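PDB 2VOS: folylpolyglutamate synthase protein FOLC, which probably catalyses the ATP-dependent addition of L-glutamate to dihydropteroate and, successively, to tetrahydrofolate, giving dihydrofolate and folylpolyglutamates. Local coordinates for residues 93-98 and 107-112; 64-69 and 171-176. All coordinates share one frame; numbering follows the deposited sequence.

Interaction 1: residues 93-98 and 107-112; sequences TGRTTS and RISIDG. With CO (cobalt (II) ion), chain E.
Arg-107 meets the end of 93-98 with both its backbone and its side chain. Its carbonyl O accepts a hydrogen bond from Thr-96 OG1 (2.9 Å) and a weak, bent one from Thr-97 N. The threonine hydroxyl lies anti to its own backbone N (chi1 180°), which swings it over to that carbonyl and brings it in nearly along the C=O axis. Beyond, the extended arginine chain runs past Thr-97 O and sets NH1 3.4 Å from Ser-98 CB; a water links NH1 to Thr-97 O, while NE is bonded to His-100. Ser-98 turns its carbonyl O to the cobalt ion at 2.2 Å.

Past this point the segments pair as the two strands of an antiparallel beta hairpin, at one side of the mixed sheet in the Mur ligase-type, P-loop nucleotide-binding domain. Ser-109 and Arg-95 form the hydrogen-bonded pair, with Arg-95 N to Ser-109 O at 2.8 Å and Ser-109 N to Arg-95 O at 2.9 Å. On their shared face, Ser-109 CB sits over the rim of the Arg-95 guanidinium, 3.8 Å above its plane. A bend at chi3 (39°) turns this group across toward the partner strand, and its NE forms a salt bridge with Asp-83. One water joins Ser-109 OG to Arg-95 NH2, and another joins the same hydroxyl to Arg-95 O.

Ile-110 lies on the other face, its CD1 4.0 Å from Gly-94 CA. Asp-111 N donates a nearly straight bond to Thr-93 O (3.0 Å), and a water bridges Gly-112 N to Thr-93 OG1, also hydrogen-bonded to Asp-83.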
# COMPACT_ATOMS: atom_id res chain seq x y z
N THR A 93 -12.02 11.84 8.50
CA THR A 93 -11.06 11.65 7.40
C THR A 93 -11.70 11.11 6.10
O THR A 93 -12.75 10.46 6.11
CB THR A 93 -9.98 10.59 7.75
OG1 THR A 93 -10.66 9.40 8.17
CG2 THR A 93 -9.05 11.11 8.86
N GLY A 94 -11.04 11.38 5.00
CA GLY A 94 -11.29 10.59 3.78
C GLY A 94 -9.93 10.02 3.43
O GLY A 94 -8.90 10.68 3.65
N ARG A 95 -9.90 8.81 2.87
CA ARG A 95 -8.64 8.21 2.54
C ARG A 95 -8.78 7.48 1.19
O ARG A 95 -9.76 6.74 0.94
CB ARG A 95 -8.21 7.19 3.63
CG ARG A 95 -7.04 6.34 3.14
CD ARG A 95 -6.42 5.47 4.25
NE ARG A 95 -7.41 4.88 5.21
CZ ARG A 95 -8.10 3.76 4.98
NH1 ARG A 95 -8.00 3.11 3.79
NH2 ARG A 95 -8.89 3.28 5.93
N THR A 96 -7.81 7.71 0.30
CA THR A 96 -7.83 7.00 -0.94
C THR A 96 -6.52 6.24 -1.03
O THR A 96 -5.43 6.79 -0.81
CB THR A 96 -8.20 7.86 -2.18
OG1 THR A 96 -8.17 7.04 -3.36
CG2 THR A 96 -7.29 9.08 -2.38
N THR A 97 -6.64 4.94 -1.26
CA THR A 97 -5.48 4.08 -1.35
C THR A 97 -5.59 3.20 -2.60
O THR A 97 -6.62 3.15 -3.25
CB THR A 97 -5.36 3.11 -0.13
OG1 THR A 97 -6.62 2.45 0.08
CG2 THR A 97 -4.93 3.86 1.19
N SER A 98 -4.46 2.54 -2.94
CA SER A 98 -4.39 1.67 -4.08
C SER A 98 -3.17 0.75 -3.92
O SER A 98 -2.25 0.98 -3.07
CB SER A 98 -4.35 2.45 -5.40
OG SER A 98 -3.24 3.31 -5.34
N ARG A 107 -10.88 1.55 -2.18
CA ARG A 107 -10.08 2.72 -2.66
C ARG A 107 -10.61 4.05 -2.15
O ARG A 107 -9.91 5.04 -2.26
CB ARG A 107 -10.11 2.81 -4.20
CG ARG A 107 -9.45 1.53 -4.81
CD ARG A 107 -9.72 1.43 -6.31
NE ARG A 107 -8.85 0.37 -6.87
CZ ARG A 107 -7.59 0.56 -7.35
NH1 ARG A 107 -7.02 1.78 -7.39
NH2 ARG A 107 -6.92 -0.51 -7.83
N ILE A 108 -11.84 4.07 -1.62
CA ILE A 108 -12.38 5.33 -1.09
C ILE A 108 -13.00 5.04 0.26
O ILE A 108 -14.01 4.34 0.34
CB ILE A 108 -13.49 5.91 -2.04
CG1 ILE A 108 -12.95 5.97 -3.48
CG2 ILE A 108 -14.05 7.28 -1.48
CD1 ILE A 108 -14.03 6.27 -4.59
N SER A 109 -12.38 5.58 1.31
CA SER A 109 -12.82 5.36 2.66
C SER A 109 -13.15 6.67 3.29
O SER A 109 -12.50 7.68 3.00
CB SER A 109 -11.70 4.69 3.48
OG SER A 109 -11.40 3.40 2.92
N ILE A 110 -14.18 6.67 4.12
CA ILE A 110 -14.56 7.88 4.94
C ILE A 110 -14.68 7.38 6.36
O ILE A 110 -15.23 6.27 6.55
CB ILE A 110 -15.97 8.43 4.51
CG1 ILE A 110 -16.00 8.82 3.01
CG2 ILE A 110 -16.41 9.62 5.48
CD1 ILE A 110 -15.13 9.96 2.68
N ASP A 111 -14.10 8.11 7.31
CA ASP A 111 -14.16 7.80 8.73
C ASP A 111 -13.47 6.47 8.98
O ASP A 111 -13.88 5.76 9.87
CB ASP A 111 -15.62 7.65 9.21
CG ASP A 111 -16.43 8.96 9.06
OD1 ASP A 111 -15.93 10.02 9.52
OD2 ASP A 111 -17.56 8.91 8.50
N GLY A 112 -12.46 6.10 8.17
CA GLY A 112 -11.69 4.87 8.42
C GLY A 112 -12.29 3.60 7.85
O GLY A 112 -11.80 2.53 8.11
CO CO E . -0.42 0.88 -1.85
O HOH W 1 -11.13 7.41 5.99
O HOH W 2 -9.22 4.01 1.14
O HOH W 3 -10.88 1.67 5.04
O HOH W 4 -7.43 4.18 -5.74
O HOH W 5 0.65 0.76 -3.72
O HOH W 6 -0.49 -1.22 -1.70

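Interaction 2: residues 64-69 and 171-176; sequences YPSIHI and AVVEVG. With CO (cobalt (II) ion), chain E.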
# COMPACT_ATOMS: atom_id res chain seq x y z
N TYR A 64 -10.45 20.73 1.00
CA TYR A 64 -9.99 20.20 2.28
C TYR A 64 -8.51 20.08 2.09
O TYR A 64 -8.02 20.00 0.96
CB TYR A 64 -10.61 18.80 2.57
CG TYR A 64 -10.76 17.98 1.28
CD1 TYR A 64 -9.68 17.31 0.70
CD2 TYR A 64 -11.98 17.92 0.65
CE1 TYR A 64 -9.82 16.61 -0.50
CE2 TYR A 64 -12.15 17.20 -0.55
CZ TYR A 64 -11.08 16.59 -1.12
OH TYR A 64 -11.33 15.90 -2.25
N PRO A 65 -7.77 20.08 3.18
CA PRO A 65 -6.31 19.85 3.11
C PRO A 65 -6.04 18.36 3.05
O PRO A 65 -6.92 17.58 3.51
CB PRO A 65 -5.83 20.39 4.47
CG PRO A 65 -6.96 20.07 5.38
CD PRO A 65 -8.24 20.38 4.54
N SER A 66 -4.91 17.95 2.49
CA SER A 66 -4.57 16.53 2.32
C SER A 66 -3.19 16.25 2.87
O SER A 66 -2.31 17.12 2.91
CB SER A 66 -4.48 16.13 0.82
OG SER A 66 -5.76 16.16 0.14
N ILE A 67 -2.96 14.99 3.21
CA ILE A 67 -1.64 14.50 3.46
C ILE A 67 -1.40 13.45 2.36
O ILE A 67 -2.23 12.53 2.18
CB ILE A 67 -1.60 13.79 4.86
CG1 ILE A 67 -1.94 14.81 5.97
CG2 ILE A 67 -0.26 13.07 5.12
CD1 ILE A 67 -2.35 14.10 7.30
N HIS A 68 -0.31 13.62 1.64
CA HIS A 68 -0.11 13.05 0.32
C HIS A 68 1.08 12.13 0.42
O HIS A 68 2.16 12.50 0.88
CB HIS A 68 0.12 14.18 -0.70
CG HIS A 68 -0.09 13.77 -2.13
ND1 HIS A 68 0.17 14.61 -3.20
CD2 HIS A 68 -0.56 12.61 -2.66
CE1 HIS A 68 -0.13 13.98 -4.32
NE2 HIS A 68 -0.58 12.77 -4.03
N ILE A 69 0.92 10.87 0.00
CA ILE A 69 1.92 9.88 0.31
C ILE A 69 2.47 9.16 -0.94
O ILE A 69 1.69 8.60 -1.73
CB ILE A 69 1.31 8.79 1.30
CG1 ILE A 69 0.85 9.47 2.62
CG2 ILE A 69 2.27 7.67 1.54
CD1 ILE A 69 -0.28 8.67 3.35
N ALA A 171 -8.02 14.84 4.09
CA ALA A 171 -7.94 13.67 3.20
C ALA A 171 -6.53 13.07 3.28
O ALA A 171 -5.52 13.82 3.37
CB ALA A 171 -8.25 14.05 1.77
N VAL A 172 -6.46 11.75 3.18
CA VAL A 172 -5.19 11.09 3.18
C VAL A 172 -5.06 10.41 1.82
O VAL A 172 -5.91 9.56 1.45
CB VAL A 172 -5.15 9.95 4.27
CG1 VAL A 172 -3.74 9.32 4.26
CG2 VAL A 172 -5.47 10.54 5.65
N VAL A 173 -4.05 10.79 1.05
CA VAL A 173 -4.11 10.49 -0.38
C VAL A 173 -2.87 9.74 -0.79
O VAL A 173 -1.74 10.28 -0.73
CB VAL A 173 -4.18 11.79 -1.18
CG1 VAL A 173 -4.16 11.44 -2.75
CG2 VAL A 173 -5.46 12.60 -0.77
N GLU A 174 -3.03 8.49 -1.23
CA GLU A 174 -1.88 7.73 -1.66
C GLU A 174 -1.69 7.89 -3.18
O GLU A 174 -2.64 7.78 -3.94
CB GLU A 174 -2.10 6.24 -1.36
CG GLU A 174 -1.08 5.32 -1.94
CD GLU A 174 -1.32 3.84 -1.58
OE1 GLU A 174 -2.32 3.47 -0.93
OE2 GLU A 174 -0.45 3.04 -1.94
N VAL A 175 -0.46 8.11 -3.61
CA VAL A 175 -0.11 8.10 -5.05
C VAL A 175 -0.44 6.75 -5.69
O VAL A 175 -0.24 5.68 -5.08
CB VAL A 175 1.43 8.48 -5.18
CG1 VAL A 175 1.97 8.23 -6.54
CG2 VAL A 175 1.59 9.98 -4.89
N GLY A 176 -1.01 6.78 -6.91
CA GLY A 176 -1.19 5.56 -7.70
C GLY A 176 0.17 5.04 -8.12
O GLY A 176 0.51 3.89 -7.84
CO CO E . -0.42 0.88 -1.85
O HOH W 5 0.65 0.76 -3.72
O HOH W 6 -0.49 -1.22 -1.70
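The His-68 ring presents its edge to Val-173, whose carbonyl O lies in the ring plane, 3.2 Å from His-68 CD2. With CG anti to the backbone N (chi1 -162°), the imidazole stands out from the sheet with its CD2 edge turned to the neighbouring strand, where it crosses Val-173 obliquely and Val-175 at about a right angle. Its NE2 stands 3.6 Å from Val-175 CG2 and is hydrogen-bonded to Thr-184. Farther back on this face, Ser-66 OG lies beside Ala-171 CB and Val-173 CG2, and the Tyr-64 ring approaches the same alanine methyl obliquely, CD1 to CB 3.7 Å; the phenol OH reaches Phe-160 O.

On the opposite face Ile-69 reaches backward along the strand, so that its CD1 meets Val-172 CG1 at 3.6 Å. Ile-67, Ile-69 and Val-172 are covered there by helix 75-88. The backbones beneath are parallel, in register from Ser-66 with Ala-171 to Ile-69 with Glu-174, and five N-H...O bonds alternate between them, from Ala-171 N to Pro-65 O through to Val-175 N to Ile-69 O (2.9 Å, 177°). These are adjacent central strands of the P-loop-type sheet, and 66-70 leads into the nucleotide-binding residues Asn-73 to Ser-77.

Glu-174, extended beyond CG, reaches from the strand end to bind the cobalt ion through OE2 at 2.2 Å; Thr-76 OG1 and Ser-98 O are further ligands, with two waters. A buried, mainly apolar pairing thus ends in a carboxylate held at the metal beside ADP, where the cation and nearby Lys-75 would be expected to balance it.

Overall arrangement
Both contacts are largely buried in one mixed sheet and share elements: strand 93-96 of interaction 1 lies directly beside strand 170-174 of interaction 2, with Gly-94 O to Val-172 N at 2.7 Å and Thr-96 N to Val-172 O at 2.9 Å as probable hydrogen bonds. Along the chain, the hairpin 93-98/107-112 is nested within the loop closed by 64-69/171-176. Interaction 2 is the more fully buried and lies mid-sheet, parallel, with mostly apolar side-chain contacts; interaction 1, antiparallel and toward the sheet's side, is partly exposed at Arg-107 and Ile-110 to Gly-112 and is threaded by waters. They converge on one cobalt ion, to which interaction 1 gives a backbone carbonyl and interaction 2 a carboxylate.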